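Local coordinates for uncharacterized protein (Uncultured organism, PDB 5IBZ) that is a cyclase-family protein, possibly with arylformamidase activity, that binds acetylphosphate in a pocket, at residues R69-T79 with F99-G110. Numbering follows the deposited sequence.
Sequences RLPPHHTMEIT and FADDYIYMPLQG. With UVW (acetylphosphate), chain F; UVW (acetylphosphate), chain I.
His74 and Asp102 face each other diagonally across two antiparallel strands: NE2 of the imidazole gives a nearly straight hydrogen bond (166°) to OD2 of the carboxylate, 2.6 Å away. The acceptor lies close to the ring plane, yet OD2 is met on its anti side and somewhat out of the carboxylate plane, and the two planes stand 71° apart. With CG of His74 anti to the backbone N (chi1 173°), the ring swings to the side of Asp102, where NE2 meets OD2. On the same face, SE of Met76, a selenomethionine, rests against CB of Asp102 at 3.7 Å, and CE of its bent chain touches CB of Ala100.

Backbone bonds pair His73 with Tyr105 and Thr75 with Tyr103. Farther along, a classic beta bulge places Glu77 and Ile78 opposite Asp101, whose O takes a 2.8 Å bond from Glu77 N and a weak one from Ile78 N. CB of Glu77 meets the Tyr103 ring at its edge.

Beyond the other end of the ladder, CB of Pro72 packs on CB of Met106 at 3.7 Å. CB of Gln109 sits over the centre of the Arg69 guanidinium, while NH1 and NH2 grip acetylphosphate O3P and O1P at 2.9 and 3.0 Å; His119 and His268 also hydrogen-bond this ligand. A water links NH1 to Gln109 O, and NE makes a salt bridge to Asp101 of the second subunit, which would help fix the group's rotation.

This two-stranded arm projects from the body of the subunit into the tetramer. Strand 97-107 continues the sheet through an antiparallel ladder with the second subunit, and Tyr105 stacks on Tyr105 of the third. Helix 80-85 follows directly after Thr79, whereas Met106 packs on Pro316 of strand 314-316 at the edge of the central mixed sheet.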
loop_
_atom_site.group_PDB
_atom_site.type_symbol
_atom_site.label_atom_id
_atom_site.label_comp_id
_atom_site.label_asym_id
_atom_site.label_seq_id
_atom_site.Cartn_x
_atom_site.Cartn_y
_atom_site.Cartn_z
ATOM N N ARG B 69 12.867 5.652 -3.357
ATOM C CA ARG B 69 11.951 5.252 -2.298
ATOM C C ARG B 69 10.718 6.161 -2.303
ATOM O O ARG B 69 10.828 7.366 -2.545
ATOM C CB ARG B 69 12.629 5.288 -0.927
ATOM C CG ARG B 69 13.690 4.209 -0.724
ATOM C CD ARG B 69 14.500 4.425 0.560
ATOM N NE ARG B 69 15.575 3.438 0.641
ATOM C CZ ARG B 69 16.709 3.605 1.306
ATOM N NH1 ARG B 69 16.943 4.729 1.976
ATOM N NH2 ARG B 69 17.619 2.638 1.289
ATOM N N LEU B 70 9.549 5.570 -2.070
ATOM C CA LEU B 70 8.285 6.327 -1.970
ATOM C C LEU B 70 8.181 7.030 -0.634
ATOM O O LEU B 70 8.593 6.484 0.376
ATOM C CB LEU B 70 7.069 5.406 -2.094
ATOM C CG LEU B 70 6.068 5.724 -3.194
ATOM C CD1 LEU B 70 6.702 5.306 -4.456
ATOM C CD2 LEU B 70 4.745 4.992 -2.974
ATOM N N PRO B 71 7.575 8.223 -0.603
ATOM C CA PRO B 71 7.247 8.810 0.703
ATOM C C PRO B 71 6.216 7.954 1.441
ATOM O O PRO B 71 5.356 7.374 0.794
ATOM C CB PRO B 71 6.647 10.176 0.339
ATOM C CG PRO B 71 7.029 10.420 -1.045
ATOM C CD PRO B 71 7.162 9.090 -1.712
ATOM N N PRO B 72 6.283 7.893 2.776
ATOM C CA PRO B 72 5.190 7.254 3.511
ATOM C C PRO B 72 3.848 7.880 3.124
ATOM O O PRO B 72 3.782 9.065 2.838
ATOM C CB PRO B 72 5.538 7.527 4.972
ATOM C CG PRO B 72 7.035 7.732 4.970
ATOM C CD PRO B 72 7.363 8.358 3.667
ATOM N N HIS B 73 2.794 7.076 3.128
ATOM C CA HIS B 73 1.503 7.554 2.688
ATOM C C HIS B 73 0.396 7.056 3.599
ATOM O O HIS B 73 0.114 5.855 3.661
ATOM C CB HIS B 73 1.213 7.121 1.278
ATOM C CG HIS B 73 0.061 7.855 0.682
ATOM N ND1 HIS B 73 -1.081 7.220 0.232
ATOM C CD2 HIS B 73 -0.129 9.177 0.470
ATOM C CE1 HIS B 73 -1.927 8.130 -0.216
ATOM N NE2 HIS B 73 -1.374 9.325 -0.089
ATOM N N HIS B 74 -0.237 8.009 4.281
ATOM C CA HIS B 74 -1.297 7.768 5.271
ATOM C C HIS B 74 -2.654 7.976 4.608
ATOM O O HIS B 74 -2.863 8.966 3.905
ATOM C CB HIS B 74 -1.094 8.727 6.456
ATOM C CG HIS B 74 -2.182 8.719 7.491
ATOM N ND1 HIS B 74 -2.787 9.881 7.931
ATOM C CD2 HIS B 74 -2.693 7.721 8.249
ATOM C CE1 HIS B 74 -3.658 9.586 8.881
ATOM N NE2 HIS B 74 -3.626 8.282 9.088
ATOM N N THR B 75 -3.561 7.018 4.770
ATOM C CA THR B 75 -4.937 7.200 4.297
ATOM C C THR B 75 -5.905 6.734 5.360
ATOM O O THR B 75 -5.592 5.856 6.166
ATOM C CB THR B 75 -5.248 6.432 2.969
ATOM O OG1 THR B 75 -4.970 5.036 3.126
ATOM C CG2 THR B 75 -4.436 6.980 1.789
HETATM N N MSE B 76 -7.086 7.338 5.352
HETATM C CA MSE B 76 -8.142 6.931 6.263
HETATM C C MSE B 76 -9.054 5.896 5.612
HETATM O O MSE B 76 -9.300 5.915 4.398
HETATM C CB MSE B 76 -8.978 8.145 6.706
HETATM C CG MSE B 76 -8.205 9.340 7.228
HETATM SE SE MSE B 76 -7.421 9.200 9.001
HETATM C CE MSE B 76 -9.031 9.178 10.026
ATOM N N GLU B 77 -9.583 4.994 6.433
ATOM C CA GLU B 77 -10.598 4.044 6.022
ATOM C C GLU B 77 -12.010 4.572 6.361
ATOM O O GLU B 77 -12.963 4.350 5.627
ATOM C CB GLU B 77 -10.333 2.694 6.707
ATOM C CG GLU B 77 -11.360 1.639 6.423
ATOM C CD GLU B 77 -11.325 1.138 5.003
ATOM O OE1 GLU B 77 -10.334 1.408 4.305
ATOM O OE2 GLU B 77 -12.298 0.485 4.582
ATOM N N ILE B 78 -12.124 5.275 7.486
ATOM C CA ILE B 78 -13.373 5.915 7.888
ATOM C C ILE B 78 -12.987 7.076 8.806
ATOM O O ILE B 78 -11.971 7.011 9.491
ATOM C CB ILE B 78 -14.351 4.917 8.557
ATOM C CG1 ILE B 78 -15.652 5.619 8.947
ATOM C CG2 ILE B 78 -13.736 4.264 9.739
ATOM C CD1 ILE B 78 -16.863 4.940 8.395
ATOM N N THR B 79 -13.756 8.158 8.735
ATOM C CA THR B 79 -13.405 9.429 9.360
ATOM C C THR B 79 -14.586 10.065 10.055
ATOM O O THR B 79 -15.716 9.669 9.838
ATOM C CB THR B 79 -12.937 10.480 8.332
ATOM O OG1 THR B 79 -14.087 10.933 7.606
ATOM C CG2 THR B 79 -11.909 9.929 7.387
ATOM N N PHE B 99 -16.407 5.596 14.927
ATOM C CA PHE B 99 -14.997 5.246 14.826
ATOM C C PHE B 99 -14.330 5.926 13.641
ATOM O O PHE B 99 -14.966 6.197 12.612
ATOM C CB PHE B 99 -14.822 3.723 14.657
ATOM C CG PHE B 99 -14.994 2.935 15.918
ATOM C CD1 PHE B 99 -14.033 2.976 16.916
ATOM C CD2 PHE B 99 -16.112 2.136 16.097
ATOM C CE1 PHE B 99 -14.188 2.244 18.081
ATOM C CE2 PHE B 99 -16.279 1.399 17.260
ATOM C CZ PHE B 99 -15.316 1.451 18.252
ATOM N N ALA B 100 -13.035 6.182 13.782
ATOM C CA ALA B 100 -12.178 6.517 12.652
ATOM C C ALA B 100 -11.048 5.501 12.641
ATOM O O ALA B 100 -10.509 5.164 13.700
ATOM C CB ALA B 100 -11.622 7.930 12.765
ATOM N N ASP B 101 -10.677 5.040 11.444
ATOM C CA ASP B 101 -9.659 3.991 11.231
ATOM C C ASP B 101 -8.736 4.460 10.117
ATOM O O ASP B 101 -9.192 5.175 9.211
ATOM C CB ASP B 101 -10.287 2.662 10.774
ATOM C CG ASP B 101 -10.610 1.693 11.899
ATOM O OD1 ASP B 101 -10.521 2.049 13.082
ATOM O OD2 ASP B 101 -10.984 0.539 11.564
ATOM N N ASP B 102 -7.481 4.021 10.123
ATOM C CA ASP B 102 -6.571 4.435 9.061
ATOM C C ASP B 102 -5.483 3.394 8.757
ATOM O O ASP B 102 -5.388 2.334 9.413
ATOM C CB ASP B 102 -5.967 5.821 9.385
ATOM C CG ASP B 102 -5.341 5.930 10.781
ATOM O OD1 ASP B 102 -5.349 4.955 11.568
ATOM O OD2 ASP B 102 -4.804 7.027 11.083
ATOM N N TYR B 103 -4.718 3.703 7.702
ATOM C CA TYR B 103 -3.752 2.812 7.073
ATOM C C TYR B 103 -2.478 3.574 6.726
ATOM O O TYR B 103 -2.480 4.794 6.568
ATOM C CB TYR B 103 -4.329 2.211 5.772
ATOM C CG TYR B 103 -5.208 1.010 5.984
ATOM C CD1 TYR B 103 -6.513 1.143 6.467
ATOM C CD2 TYR B 103 -4.732 -0.273 5.722
ATOM C CE1 TYR B 103 -7.304 0.047 6.689
ATOM C CE2 TYR B 103 -5.534 -1.372 5.927
ATOM C CZ TYR B 103 -6.806 -1.213 6.424
ATOM O OH TYR B 103 -7.588 -2.322 6.619
ATOM N N ILE B 104 -1.376 2.846 6.582
ATOM C CA ILE B 104 -0.156 3.436 6.076
ATOM C C ILE B 104 0.501 2.482 5.079
ATOM O O ILE B 104 0.454 1.253 5.249
ATOM C CB ILE B 104 0.826 3.765 7.222
ATOM C CG1 ILE B 104 1.999 4.608 6.721
ATOM C CG2 ILE B 104 1.339 2.503 7.881
ATOM C CD1 ILE B 104 1.849 6.072 7.022
ATOM N N TYR B 105 1.060 3.066 4.017
ATOM C CA TYR B 105 1.980 2.379 3.109
ATOM C C TYR B 105 3.299 3.098 3.233
ATOM O O TYR B 105 3.367 4.286 2.973
ATOM C CB TYR B 105 1.517 2.422 1.645
ATOM C CG TYR B 105 2.365 1.575 0.717
ATOM C CD1 TYR B 105 2.395 0.201 0.839
ATOM C CD2 TYR B 105 3.127 2.151 -0.281
ATOM C CE1 TYR B 105 3.166 -0.582 -0.025
ATOM C CE2 TYR B 105 3.891 1.381 -1.140
ATOM C CZ TYR B 105 3.898 0.022 -1.013
ATOM O OH TYR B 105 4.652 -0.776 -1.865
HETATM N N MSE B 106 4.367 2.416 3.607
HETATM C CA MSE B 106 5.638 3.122 3.622
HETATM C C MSE B 106 6.829 2.226 3.422
HETATM O O MSE B 106 6.784 1.031 3.761
HETATM C CB MSE B 106 5.814 3.865 4.954
HETATM C CG MSE B 106 5.917 2.952 6.137
HETATM SE SE MSE B 106 6.010 3.922 7.828
HETATM C CE MSE B 106 7.724 4.813 7.672
ATOM N N PRO B 107 7.911 2.803 2.902
ATOM C CA PRO B 107 9.166 2.087 3.009
ATOM C C PRO B 107 9.592 2.017 4.462
ATOM O O PRO B 107 9.439 2.995 5.197
ATOM C CB PRO B 107 10.150 2.946 2.196
ATOM C CG PRO B 107 9.363 4.049 1.587
ATOM C CD PRO B 107 8.112 4.177 2.409
ATOM N N LEU B 108 10.152 0.897 4.878
ATOM C CA LEU B 108 10.659 0.811 6.233
ATOM C C LEU B 108 11.945 1.619 6.366
ATOM O O LEU B 108 12.375 1.884 7.477
ATOM C CB LEU B 108 10.856 -0.657 6.635
ATOM C CG LEU B 108 9.562 -1.466 6.629
ATOM C CD1 LEU B 108 9.824 -2.913 7.077
ATOM C CD2 LEU B 108 8.493 -0.859 7.523
ATOM N N GLN B 109 12.522 2.029 5.235
ATOM C CA GLN B 109 13.644 2.973 5.212
ATOM C C GLN B 109 13.147 4.366 4.813
ATOM O O GLN B 109 13.913 5.177 4.283
ATOM C CB GLN B 109 14.744 2.518 4.221
ATOM C CG GLN B 109 15.449 1.207 4.556
ATOM C CD GLN B 109 14.581 -0.033 4.375
ATOM O OE1 GLN B 109 14.017 -0.256 3.313
ATOM N NE2 GLN B 109 14.418 -0.805 5.460
ATOM N N GLY B 110 11.862 4.628 5.024
ATOM C CA GLY B 110 11.242 5.826 4.487
ATOM C C GLY B 110 11.103 7.007 5.432
ATOM O O GLY B 110 10.582 8.035 5.030
HETATM C C1 UVW F . 20.994 4.922 0.589
HETATM O O1 UVW F . 19.951 4.463 0.271
HETATM C C1M UVW F . 21.889 5.584 -0.456
HETATM O O2 UVW F . 21.431 4.877 1.916
HETATM P P UVW F . 20.633 4.066 3.103
HETATM O O1P UVW F . 20.248 2.677 2.651
HETATM O O2P UVW F . 21.592 4.003 4.270
HETATM O O3P UVW F . 19.383 4.792 3.527
HETATM C C1 UVW I . -13.632 -2.211 17.239
HETATM O O1 UVW I . -14.227 -1.193 17.123
HETATM C C1M UVW I . -14.012 -3.413 16.375
HETATM O O2 UVW I . -12.602 -2.327 18.177
HETATM P P UVW I . -11.338 -1.278 18.235
HETATM O O1P UVW I . -11.500 -0.124 17.303
HETATM O O2P UVW I . -10.104 -2.059 17.824
HETATM O O3P UVW I . -11.193 -0.900 19.707
HETATM O O HOH W 1 15.510 7.138 2.737
#